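Vesicular integral-membrane protein VIP36 (Canis lupus familiaris, PDB 2DUR) serves as an intracellular lectin of the early secretory pathway that binds high-mannose glycans with calcium and takes part in transporting and sorting the glycoproteins that carry them. Local coordinates at residues T33-S37 and Q38-L42; Q57-L61 and K62-M66; A168-S172 and R173-T177; E237-W241 and T242-P246. All coordinates share one frame; numbering follows the deposited sequence.

Interaction 1. Residues T33-S37 and Q38-L42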
loop_
_atom_site.group_PDB
_atom_site.type_symbol
_atom_site.label_atom_id
_atom_site.label_comp_id
_atom_site.label_asym_id
_atom_site.label_seq_id
_atom_site.Cartn_x
_atom_site.Cartn_y
_atom_site.Cartn_z
ATOM N N THR A 33 0.258 -14.234 6.904
ATOM C CA THR A 33 -0.688 -14.300 5.772
ATOM C C THR A 33 -1.266 -15.706 5.552
ATOM O O THR A 33 -0.526 -16.681 5.497
ATOM C CB THR A 33 0.001 -13.841 4.503
ATOM O OG1 THR A 33 0.395 -12.477 4.705
ATOM C CG2 THR A 33 -0.955 -13.919 3.305
ATOM N N ILE A 34 -2.588 -15.780 5.401
ATOM C CA ILE A 34 -3.231 -17.016 4.936
ATOM C C ILE A 34 -4.184 -16.661 3.794
ATOM O O ILE A 34 -4.497 -15.488 3.594
ATOM C CB ILE A 34 -3.997 -17.752 6.062
ATOM C CG1 ILE A 34 -5.235 -16.956 6.495
ATOM C CG2 ILE A 34 -3.038 -18.050 7.264
ATOM C CD1 ILE A 34 -6.287 -17.786 7.277
ATOM N N LEU A 35 -4.649 -17.696 3.098
ATOM C CA LEU A 35 -5.493 -17.593 1.916
ATOM C C LEU A 35 -6.812 -18.315 2.173
ATOM O O LEU A 35 -6.836 -19.377 2.818
ATOM C CB LEU A 35 -4.812 -18.321 0.751
ATOM C CG LEU A 35 -3.651 -17.874 -0.152
ATOM C CD1 LEU A 35 -4.099 -16.911 -1.271
ATOM C CD2 LEU A 35 -2.483 -17.320 0.616
ATOM N N THR A 36 -7.904 -17.729 1.691
ATOM C CA THR A 36 -9.133 -18.472 1.399
ATOM C C THR A 36 -9.423 -18.265 -0.100
ATOM O O THR A 36 -8.698 -17.542 -0.798
ATOM C CB THR A 36 -10.338 -18.016 2.271
ATOM O OG1 THR A 36 -10.733 -16.683 1.912
ATOM C CG2 THR A 36 -9.995 -18.027 3.753
ATOM N N SER A 37 -10.474 -18.907 -0.604
ATOM C CA SER A 37 -10.872 -18.727 -1.995
ATOM C C SER A 37 -11.404 -17.321 -2.259
ATOM O O SER A 37 -11.516 -16.912 -3.419
ATOM C CB SER A 37 -11.951 -19.753 -2.353
ATOM O OG SER A 37 -13.113 -19.513 -1.575
ATOM N N GLN A 38 -11.727 -16.589 -1.189
ATOM C CA GLN A 38 -12.364 -15.268 -1.305
ATOM C C GLN A 38 -11.519 -14.061 -0.904
ATOM O O GLN A 38 -11.848 -12.931 -1.254
ATOM C CB GLN A 38 -13.674 -15.236 -0.523
ATOM C CG GLN A 38 -14.774 -16.124 -1.143
ATOM C CD GLN A 38 -14.941 -15.887 -2.651
ATOM O OE1 GLN A 38 -15.329 -14.787 -3.095
ATOM N NE2 GLN A 38 -14.650 -16.917 -3.441
ATOM N N TYR A 39 -10.458 -14.290 -0.140
ATOM C CA TYR A 39 -9.609 -13.186 0.303
ATOM C C TYR A 39 -8.249 -13.693 0.726
ATOM O O TYR A 39 -8.092 -14.866 1.054
ATOM C CB TYR A 39 -10.241 -12.394 1.469
ATOM C CG TYR A 39 -10.640 -13.215 2.685
ATOM C CD1 TYR A 39 -9.682 -13.642 3.618
ATOM C CD2 TYR A 39 -11.976 -13.572 2.902
ATOM C CE1 TYR A 39 -10.043 -14.395 4.738
ATOM C CE2 TYR A 39 -12.344 -14.331 4.018
ATOM C CZ TYR A 39 -11.382 -14.739 4.926
ATOM O OH TYR A 39 -11.750 -15.491 6.023
ATOM N N VAL A 40 -7.278 -12.790 0.695
ATOM C CA VAL A 40 -5.984 -13.018 1.332
ATOM C C VAL A 40 -6.053 -12.296 2.676
ATOM O O VAL A 40 -6.442 -11.128 2.737
ATOM C CB VAL A 40 -4.858 -12.466 0.448
ATOM C CG1 VAL A 40 -3.507 -12.495 1.199
ATOM C CG2 VAL A 40 -4.774 -13.274 -0.839
ATOM N N ARG A 41 -5.749 -12.985 3.775
ATOM C CA ARG A 41 -5.836 -12.338 5.065
ATOM C C ARG A 41 -4.421 -12.171 5.570
ATOM O O ARG A 41 -3.779 -13.158 5.901
ATOM C CB ARG A 41 -6.650 -13.188 6.055
ATOM C CG ARG A 41 -6.692 -12.623 7.473
ATOM C CD ARG A 41 -7.868 -13.199 8.268
ATOM N NE ARG A 41 -9.102 -12.629 7.733
ATOM C CZ ARG A 41 -10.331 -13.044 8.030
ATOM N NH1 ARG A 41 -10.517 -14.058 8.877
ATOM N NH2 ARG A 41 -11.385 -12.441 7.466
ATOM N N LEU A 42 -3.949 -10.920 5.613
ATOM C CA LEU A 42 -2.581 -10.638 6.033
ATOM C C LEU A 42 -2.371 -10.930 7.518
ATOM O O LEU A 42 -1.318 -11.469 7.899
ATOM C CB LEU A 42 -2.229 -9.181 5.725
ATOM C CG LEU A 42 -2.317 -8.800 4.236
ATOM C CD1 LEU A 42 -2.149 -7.277 4.097
ATOM C CD2 LEU A 42 -1.275 -9.519 3.445
#
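Ile34 and Arg41 face each other as the hydrogen-bonded pair of a short antiparallel beta hairpin at the edge of the lectin's larger sheet. Backbone bonds come first: Ile34 N gives to Arg41 O, Arg41 N returns a bond to Ile34 O at 2.8 Å, and Thr36 N closes the loop end on Tyr39 O at 2.9 Å.

The side-chain hydrogen bonds belong to Thr36. Its OG1 sits between its own backbone N and carbonyl carbon (chi1 68°), which brings it over the turn as an ST turn: it takes Gln38 N at 3.3 Å and Tyr39 N at 3.2 Å. The same oxygen stands 3.3 Å above the plane of the Tyr39 ring, over its centre, while Thr36 CG2 lies 3.8 Å from Tyr39 CZ.

Apolar contacts fall on both faces. Leu35 CD1 rests alongside Val40 CG2 at 3.7 Å, on the face that also meets Phe29; on the other, Ile34 CG1 lies beside CB of Arg41, a residue whose NE goes on to a salt bridge with Asp219.

One hydroxyl thus serves two turn amides and covers a ring face, so Thr36 ties the loop's backbone to the placing of Tyr39.

Interaction 2. Residues Q57-L61 and K62-M66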
loop_
_atom_site.group_PDB
_atom_site.type_symbol
_atom_site.label_atom_id
_atom_site.label_comp_id
_atom_site.label_asym_id
_atom_site.label_seq_id
_atom_site.Cartn_x
_atom_site.Cartn_y
_atom_site.Cartn_z
ATOM N N GLN A 57 7.239 -10.341 -10.010
ATOM C CA GLN A 57 7.972 -9.631 -11.043
ATOM C C GLN A 57 8.068 -8.143 -10.735
ATOM O O GLN A 57 7.053 -7.536 -10.394
ATOM C CB GLN A 57 7.277 -9.824 -12.389
ATOM C CG GLN A 57 7.328 -11.275 -12.917
ATOM C CD GLN A 57 8.751 -11.810 -12.967
ATOM O OE1 GLN A 57 9.590 -11.301 -13.720
ATOM N NE2 GLN A 57 9.037 -12.830 -12.155
ATOM N N PRO A 58 9.270 -7.555 -10.918
ATOM C CA PRO A 58 9.382 -6.097 -10.791
ATOM C C PRO A 58 8.478 -5.410 -11.810
ATOM O O PRO A 58 8.276 -5.944 -12.916
ATOM C CB PRO A 58 10.846 -5.798 -11.139
ATOM C CG PRO A 58 11.566 -7.102 -11.085
ATOM C CD PRO A 58 10.543 -8.190 -11.289
ATOM N N CYS A 59 7.949 -4.243 -11.439
ATOM C CA CYS A 59 7.123 -3.445 -12.338
ATOM C C CYS A 59 7.969 -2.438 -13.114
ATOM O O CYS A 59 8.626 -1.583 -12.502
ATOM C CB CYS A 59 6.062 -2.676 -11.542
ATOM S SG CYS A 59 4.959 -1.710 -12.616
ATOM N N PHE A 60 7.925 -2.511 -14.450
ATOM C CA PHE A 60 8.682 -1.562 -15.282
ATOM C C PHE A 60 7.788 -0.524 -15.964
ATOM O O PHE A 60 8.259 0.228 -16.820
ATOM C CB PHE A 60 9.602 -2.288 -16.280
ATOM C CG PHE A 60 10.722 -3.038 -15.622
ATOM C CD1 PHE A 60 10.568 -4.389 -15.283
ATOM C CD2 PHE A 60 11.918 -2.404 -15.319
ATOM C CE1 PHE A 60 11.583 -5.088 -14.665
ATOM C CE2 PHE A 60 12.970 -3.117 -14.696
ATOM C CZ PHE A 60 12.782 -4.465 -14.373
ATOM N N LEU A 61 6.522 -0.461 -15.562
ATOM C CA LEU A 61 5.604 0.585 -16.041
ATOM C C LEU A 61 5.982 1.938 -15.443
ATOM O O LEU A 61 6.157 2.047 -14.238
ATOM C CB LEU A 61 4.163 0.282 -15.650
ATOM C CG LEU A 61 3.546 -1.022 -16.185
ATOM C CD1 LEU A 61 2.154 -1.142 -15.675
ATOM C CD2 LEU A 61 3.565 -1.055 -17.708
ATOM N N LYS A 62 6.085 2.970 -16.288
ATOM C CA LYS A 62 6.315 4.322 -15.787
ATOM C C LYS A 62 5.042 4.977 -15.270
ATOM O O LYS A 62 5.083 5.822 -14.371
ATOM C CB LYS A 62 6.915 5.201 -16.884
ATOM C CG LYS A 62 8.260 4.742 -17.402
ATOM C CD LYS A 62 8.656 5.635 -18.581
ATOM C CE LYS A 62 9.938 5.178 -19.227
ATOM N NZ LYS A 62 9.779 3.878 -19.928
ATOM N N ASP A 63 3.901 4.610 -15.835
ATOM C CA ASP A 63 2.636 5.240 -15.478
ATOM C C ASP A 63 1.606 4.172 -15.151
ATOM O O ASP A 63 1.252 3.349 -16.011
ATOM C CB ASP A 63 2.128 6.127 -16.628
ATOM C CG ASP A 63 3.216 7.011 -17.177
ATOM O OD1 ASP A 63 3.417 8.102 -16.626
ATOM O OD2 ASP A 63 3.881 6.589 -18.151
ATOM N N TRP A 64 1.139 4.170 -13.903
ATOM C CA TRP A 64 0.283 3.082 -13.449
ATOM C C TRP A 64 -0.743 3.513 -12.425
ATOM O O TRP A 64 -0.641 4.590 -11.809
ATOM C CB TRP A 64 1.127 1.920 -12.916
ATOM C CG TRP A 64 2.207 2.302 -11.925
ATOM C CD1 TRP A 64 3.526 2.471 -12.189
ATOM C CD2 TRP A 64 2.041 2.547 -10.517
ATOM N NE1 TRP A 64 4.212 2.793 -11.043
ATOM C CE2 TRP A 64 3.327 2.841 -9.997
ATOM C CE3 TRP A 64 0.947 2.521 -9.647
ATOM C CZ2 TRP A 64 3.540 3.133 -8.636
ATOM C CZ3 TRP A 64 1.148 2.829 -8.286
ATOM C CH2 TRP A 64 2.441 3.114 -7.801
ATOM N N GLU A 65 -1.760 2.671 -12.253
ATOM C CA GLU A 65 -2.748 2.936 -11.235
ATOM C C GLU A 65 -3.128 1.612 -10.628
ATOM O O GLU A 65 -3.538 0.697 -11.357
ATOM C CB GLU A 65 -3.994 3.625 -11.815
ATOM C CG GLU A 65 -5.022 4.006 -10.761
ATOM C CD GLU A 65 -6.108 4.940 -11.305
ATOM O OE1 GLU A 65 -7.306 4.670 -11.092
ATOM O OE2 GLU A 65 -5.754 5.950 -11.964
ATOM N N MET A 66 -2.947 1.508 -9.311
ATOM C CA MET A 66 -3.295 0.290 -8.557
ATOM C C MET A 66 -4.613 0.470 -7.812
ATOM O O MET A 66 -4.808 1.439 -7.085
ATOM C CB MET A 66 -2.177 -0.029 -7.534
ATOM C CG MET A 66 -2.465 -1.299 -6.693
ATOM S SD MET A 66 -2.256 -2.816 -7.656
ATOM C CE MET A 66 -0.506 -3.156 -7.469
HETATM O O HOH W 1 9.984 1.461 -18.379
HETATM O O HOH W 2 7.008 3.238 -11.843
#
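Trp64 and Leu61 meet where the loop following strand 49-55 enters strand 64-73, in the larger sheet of the L-type lectin beta sandwich. From CB, the Trp64 side chain starts between its own backbone N and carbonyl carbon (chi1 49°), turning the five-membered ring back to the preceding loop. CD1 is the first atom to touch: Leu61 O lies in the ring plane at its edge, 3.4 Å away, and Leu61 CB comes within 4.1 Å of the same carbon. Cys59 SG approaches this ring obliquely, 4.9 Å from the centroid of the five-membered ring, as a sulfur-aromatic contact; the sulfur also takes a weak hydrogen bond from Leu61 N. Next round the edge, NE1 donates a hydrogen bond to a water that also lies in the ring plane. The indole reaches inward beyond the loop, where Phe205 meets it edge to face, Tyr89 packs at an angle and Val169 touches it.

The Lys62 chain, bent at chi4, brings NZ to a second water, which donates to Phe60 O. The water on Trp64 NE1, 2.9 Å from that nitrogen, donates in turn to Leu61 O at 2.8 Å, so this carbonyl meets the indole edge both directly and through water.

Interaction 3. Residues A168-S172 and R173-T177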
loop_
_atom_site.group_PDB
_atom_site.type_symbol
_atom_site.label_atom_id
_atom_site.label_comp_id
_atom_site.label_asym_id
_atom_site.label_seq_id
_atom_site.Cartn_x
_atom_site.Cartn_y
_atom_site.Cartn_z
ATOM N N ALA A 168 -7.348 3.650 -4.421
ATOM C CA ALA A 168 -6.636 3.772 -5.677
ATOM C C ALA A 168 -5.349 4.554 -5.447
ATOM O O ALA A 168 -5.353 5.550 -4.724
ATOM C CB ALA A 168 -7.506 4.468 -6.719
ATOM N N VAL A 169 -4.263 4.058 -6.032
ATOM C CA VAL A 169 -2.966 4.748 -5.996
ATOM C C VAL A 169 -2.514 4.902 -7.427
ATOM O O VAL A 169 -2.271 3.920 -8.117
ATOM C CB VAL A 169 -1.908 3.943 -5.198
ATOM C CG1 VAL A 169 -0.587 4.712 -5.186
ATOM C CG2 VAL A 169 -2.398 3.660 -3.745
ATOM N N ARG A 170 -2.371 6.146 -7.860
ATOM C CA ARG A 170 -2.013 6.467 -9.245
ATOM C C ARG A 170 -0.661 7.162 -9.237
ATOM O O ARG A 170 -0.441 8.071 -8.446
ATOM C CB ARG A 170 -3.054 7.400 -9.876
ATOM C CG ARG A 170 -2.789 7.701 -11.362
ATOM C CD ARG A 170 -3.802 8.745 -11.886
ATOM N NE ARG A 170 -3.563 9.095 -13.295
ATOM C CZ ARG A 170 -2.744 10.057 -13.746
ATOM N NH1 ARG A 170 -2.054 10.858 -12.916
ATOM N NH2 ARG A 170 -2.634 10.242 -15.064
ATOM N N TYR A 171 0.230 6.733 -10.114
ATOM C CA TYR A 171 1.515 7.376 -10.217
ATOM C C TYR A 171 1.863 7.603 -11.689
ATOM O O TYR A 171 1.931 6.662 -12.459
ATOM C CB TYR A 171 2.591 6.524 -9.506
ATOM C CG TYR A 171 3.948 7.187 -9.573
ATOM C CD1 TYR A 171 4.160 8.439 -8.964
ATOM C CD2 TYR A 171 4.992 6.616 -10.288
ATOM C CE1 TYR A 171 5.409 9.087 -9.035
ATOM C CE2 TYR A 171 6.244 7.255 -10.391
ATOM C CZ TYR A 171 6.441 8.490 -9.756
ATOM O OH TYR A 171 7.655 9.124 -9.836
ATOM N N SER A 172 2.089 8.864 -12.071
ATOM C CA SER A 172 2.402 9.191 -13.459
ATOM C C SER A 172 3.004 10.580 -13.526
ATOM O O SER A 172 2.424 11.539 -12.964
ATOM C CB SER A 172 1.122 9.153 -14.318
ATOM O OG SER A 172 1.412 9.552 -15.672
ATOM N N ARG A 173 4.147 10.685 -14.207
ATOM C CA ARG A 173 4.812 11.981 -14.450
ATOM C C ARG A 173 4.990 12.774 -13.140
ATOM O O ARG A 173 4.784 14.003 -13.074
ATOM C CB ARG A 173 4.026 12.799 -15.491
ATOM C CG ARG A 173 3.977 12.103 -16.865
ATOM C CD ARG A 173 3.315 12.983 -17.913
ATOM N NE ARG A 173 4.214 14.081 -18.254
ATOM C CZ ARG A 173 5.151 14.042 -19.194
ATOM N NH1 ARG A 173 5.333 12.957 -19.954
ATOM N NH2 ARG A 173 5.898 15.117 -19.388
ATOM N N GLY A 174 5.386 12.057 -12.089
ATOM C CA GLY A 174 5.689 12.695 -10.816
ATOM C C GLY A 174 4.512 12.996 -9.932
ATOM O O GLY A 174 4.687 13.439 -8.803
ATOM N N ARG A 175 3.289 12.784 -10.450
ATOM C CA ARG A 175 2.091 13.037 -9.691
ATOM C C ARG A 175 1.649 11.748 -9.018
ATOM O O ARG A 175 1.460 10.729 -9.676
ATOM C CB ARG A 175 0.968 13.604 -10.592
ATOM C CG ARG A 175 -0.282 14.016 -9.852
ATOM C CD ARG A 175 -1.342 14.430 -10.880
ATOM N NE ARG A 175 -2.603 14.790 -10.229
ATOM C CZ ARG A 175 -3.682 15.236 -10.905
ATOM N NH1 ARG A 175 -3.642 15.352 -12.235
ATOM N NH2 ARG A 175 -4.798 15.535 -10.257
ATOM N N LEU A 176 1.482 11.831 -7.706
ATOM C CA LEU A 176 1.046 10.696 -6.889
ATOM C C LEU A 176 -0.318 11.036 -6.317
ATOM O O LEU A 176 -0.473 12.007 -5.578
ATOM C CB LEU A 176 2.060 10.460 -5.753
ATOM C CG LEU A 176 1.683 9.326 -4.779
ATOM C CD1 LEU A 176 1.609 7.981 -5.482
ATOM C CD2 LEU A 176 2.659 9.279 -3.593
ATOM N N THR A 177 -1.318 10.233 -6.662
ATOM C CA THR A 177 -2.685 10.500 -6.211
ATOM C C THR A 177 -3.201 9.267 -5.482
ATOM O O THR A 177 -3.074 8.141 -5.970
ATOM C CB THR A 177 -3.635 10.838 -7.415
ATOM O OG1 THR A 177 -3.028 11.831 -8.255
ATOM C CG2 THR A 177 -4.971 11.315 -6.924
HETATM O O HOH W 3 -1.440 10.627 -10.231
HETATM O O HOH W 4 7.198 9.806 -12.630
#
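Strands 168-172 and 175-177 run antiparallel at 175°, their axes 4.8 Å apart, and form a beta hairpin closed by a type I' turn from Ser172 to Arg175. Arg170 and Thr177 make one hydrogen-bonded pair, with Arg170 N 2.8 Å from Thr177 O, and Ser172 and Arg175 make the other, next to the turn. Arg175 N reaches Ser172 O from 52° out of the carbonyl plane, while the other three bonds lie in plane. Gly174 has backbone angles at which a CB would press on the preceding carbonyl oxygen.

Tyr171 and Leu176 share the face turned into the sandwich. The Tyr171 ring takes Leu176 CB at its edge, 4.3 Å from CD1, and leans obliquely toward the turn, where CE1 is 4.0 Å from Gly174 CA; its hydroxyl bonds to Val197 O. Further along, Val169 CG1 and Leu176 CD1 lie side by side at 3.9 Å, close to Trp64 and Leu109 respectively.

Polar groups take the other face. Ser172 OG bonds to Asp63, and Arg175 makes a salt bridge with Asp193, which also holds Thr177 OG1. The extended Arg170 crosses Arg175, the guanidinium planes 68° apart. Over this face one water joins three residues: it accepts from Arg170 NH1 at 2.8 Å, in the guanidinium plane, and donates to Arg175 O and to Thr177 OG1.

Interaction 4. Residues E237-W241 and T242-P246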
loop_
_atom_site.group_PDB
_atom_site.type_symbol
_atom_site.label_atom_id
_atom_site.label_comp_id
_atom_site.label_asym_id
_atom_site.label_seq_id
_atom_site.Cartn_x
_atom_site.Cartn_y
_atom_site.Cartn_z
ATOM N N GLU A 237 12.259 9.231 -22.667
ATOM C CA GLU A 237 12.388 7.761 -22.751
ATOM C C GLU A 237 13.831 7.212 -22.684
ATOM O O GLU A 237 14.037 6.062 -22.275
ATOM C CB GLU A 237 11.666 7.217 -23.995
ATOM C CG GLU A 237 10.152 7.082 -23.844
ATOM C CD GLU A 237 9.401 7.022 -25.182
ATOM O OE1 GLU A 237 8.410 6.263 -25.274
ATOM O OE2 GLU A 237 9.787 7.739 -26.139
ATOM N N ASN A 238 14.817 8.026 -23.067
ATOM C CA ASN A 238 16.211 7.557 -23.161
ATOM C C ASN A 238 16.946 7.368 -21.821
ATOM O O ASN A 238 17.868 6.541 -21.733
ATOM C CB ASN A 238 17.041 8.434 -24.122
ATOM C CG ASN A 238 17.769 9.582 -23.414
ATOM O OD1 ASN A 238 17.369 10.741 -23.520
ATOM N ND2 ASN A 238 18.848 9.262 -22.701
ATOM N N ILE A 239 16.568 8.134 -20.794
ATOM C CA ILE A 239 17.207 7.992 -19.478
ATOM C C ILE A 239 16.916 6.608 -18.899
ATOM O O ILE A 239 15.951 5.956 -19.299
ATOM C CB ILE A 239 16.797 9.110 -18.467
ATOM C CG1 ILE A 239 15.311 9.034 -18.110
ATOM C CG2 ILE A 239 17.165 10.489 -19.003
ATOM C CD1 ILE A 239 15.019 9.399 -16.661
ATOM N N ASP A 240 17.763 6.149 -17.985
ATOM C CA ASP A 240 17.549 4.852 -17.353
ATOM C C ASP A 240 16.646 5.008 -16.138
ATOM O O ASP A 240 17.102 5.402 -15.055
ATOM C CB ASP A 240 18.873 4.222 -16.936
ATOM C CG ASP A 240 18.714 2.793 -16.456
ATOM O OD1 ASP A 240 17.573 2.344 -16.176
ATOM O OD2 ASP A 240 19.751 2.106 -16.350
ATOM N N TRP A 241 15.367 4.702 -16.330
ATOM C CA TRP A 241 14.379 4.920 -15.274
ATOM C C TRP A 241 14.560 3.952 -14.096
ATOM O O TRP A 241 13.972 4.172 -13.027
ATOM C CB TRP A 241 12.962 4.824 -15.831
ATOM C CG TRP A 241 12.569 5.957 -16.737
ATOM C CD1 TRP A 241 13.104 6.261 -17.955
ATOM C CD2 TRP A 241 11.530 6.919 -16.500
ATOM N NE1 TRP A 241 12.469 7.366 -18.489
ATOM C CE2 TRP A 241 11.500 7.788 -17.618
ATOM C CE3 TRP A 241 10.627 7.136 -15.449
ATOM C CZ2 TRP A 241 10.589 8.858 -17.720
ATOM C CZ3 TRP A 241 9.719 8.197 -15.546
ATOM C CH2 TRP A 241 9.712 9.048 -16.675
ATOM N N THR A 242 15.370 2.901 -14.269
ATOM C CA THR A 242 15.579 1.952 -13.154
ATOM C C THR A 242 16.557 2.509 -12.122
ATOM O O THR A 242 16.677 1.978 -11.007
ATOM C CB THR A 242 16.098 0.564 -13.624
ATOM O OG1 THR A 242 17.474 0.679 -14.022
ATOM C CG2 THR A 242 15.236 0.003 -14.755
ATOM N N LYS A 243 17.279 3.564 -12.505
ATOM C CA LYS A 243 18.298 4.151 -11.647
ATOM C C LYS A 243 17.867 5.451 -10.944
ATOM O O LYS A 243 18.679 6.072 -10.247
ATOM C CB LYS A 243 19.593 4.385 -12.429
ATOM C CG LYS A 243 20.157 3.142 -13.092
ATOM C CD LYS A 243 20.943 2.321 -12.103
ATOM C CE LYS A 243 21.647 1.141 -12.785
ATOM N NZ LYS A 243 22.395 1.580 -14.001
ATOM N N ILE A 244 16.610 5.867 -11.133
ATOM C CA ILE A 244 16.082 7.034 -10.407
ATOM C C ILE A 244 16.111 6.760 -8.907
ATOM O O ILE A 244 15.668 5.700 -8.446
ATOM C CB ILE A 244 14.644 7.417 -10.872
ATOM C CG1 ILE A 244 14.648 7.823 -12.356
ATOM C CG2 ILE A 244 14.030 8.529 -9.979
ATOM C CD1 ILE A 244 13.263 7.815 -12.998
ATOM N N GLU A 245 16.653 7.699 -8.141
ATOM C CA GLU A 245 16.675 7.566 -6.681
ATOM C C GLU A 245 15.340 8.064 -6.127
ATOM O O GLU A 245 14.910 9.165 -6.465
ATOM C CB GLU A 245 17.821 8.380 -6.087
ATOM C CG GLU A 245 19.194 7.953 -6.604
ATOM C CD GLU A 245 19.595 6.558 -6.127
ATOM O OE1 GLU A 245 19.354 6.238 -4.944
ATOM O OE2 GLU A 245 20.152 5.779 -6.941
ATOM N N PRO A 246 14.690 7.269 -5.258
ATOM C CA PRO A 246 13.425 7.736 -4.678
ATOM C C PRO A 246 13.646 9.058 -3.971
ATOM O O PRO A 246 14.549 9.186 -3.130
ATOM C CB PRO A 246 13.053 6.621 -3.680
ATOM C CG PRO A 246 13.737 5.409 -4.216
ATOM C CD PRO A 246 15.052 5.919 -4.779
#
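This is a local turn contact at the surface, in the segment that leaves helix 234-238 and leads to the short edge strand 247-248, with Asp240 gripping Thr242 and Lys243. Asp240 CG lies anti to the backbone N (chi1 -172°), which carries the carboxylate forward over the turn. There OD1 accepts twice from the same residue: Thr242 N at 3.0 Å, completing an Asx turn, and the Thr242 hydroxyl OG1 at 2.7 Å. Both donors approach from the same face of the carboxylate, OG1 on its syn side. The backbone adds a beta turn, Lys243 N giving to Asp240 O at 3.1 Å from well above the carbonyl plane.

The other carboxylate oxygen, OD2, looks to Lys243. That chain bends at chi2 and chi4 and passes over the acid, CG coming 3.4 Å from Asp240 OD2, before NZ forms a long salt bridge to the same oxygen at 3.6 Å.

The rest of the contact is apolar. Ile244 CD1 meets Trp241 CE3 at 3.7 Å, obliquely to the ring, and Ile239 CD1 lies over one face of the indole near its rim. Trp241 NE1 bonds to Glu236 O, and Lys62 makes a cation-pi contact with the ring.

One oxygen, OD1, fixes the turn, while OD2 faces the ammonium group: the two hydrogen bonds to OD1 probably set the shape of the turn, and the long bridge is likely the weaker tie.

Interactions 1, 2 and 3 all reach the larger sheet; interaction 4 lies in the loop leading to the sheet's other edge strand, 247-248, with its centre about 13 Å from that of interaction 2. Interaction 3 is the most buried, interaction 2 partly so, and interactions 1 and 4 lie at the surface. Two are hairpins, but 33-42 brings in the sheet's edge strand, 34-35, where a threonine hydroxyl organises the loop, whereas 168-177 lies inside it, packing aromatic and aliphatic groups inward. Strands 64-73 and 165-172 are neighbours, so interactions 2 and 3 join directly. Interaction 2 also touches interaction 4, Lys62 on Trp241 and Phe60 on Thr242. Interaction 2 relies on water and sulfur, interaction 4 on carboxylate and ammonium.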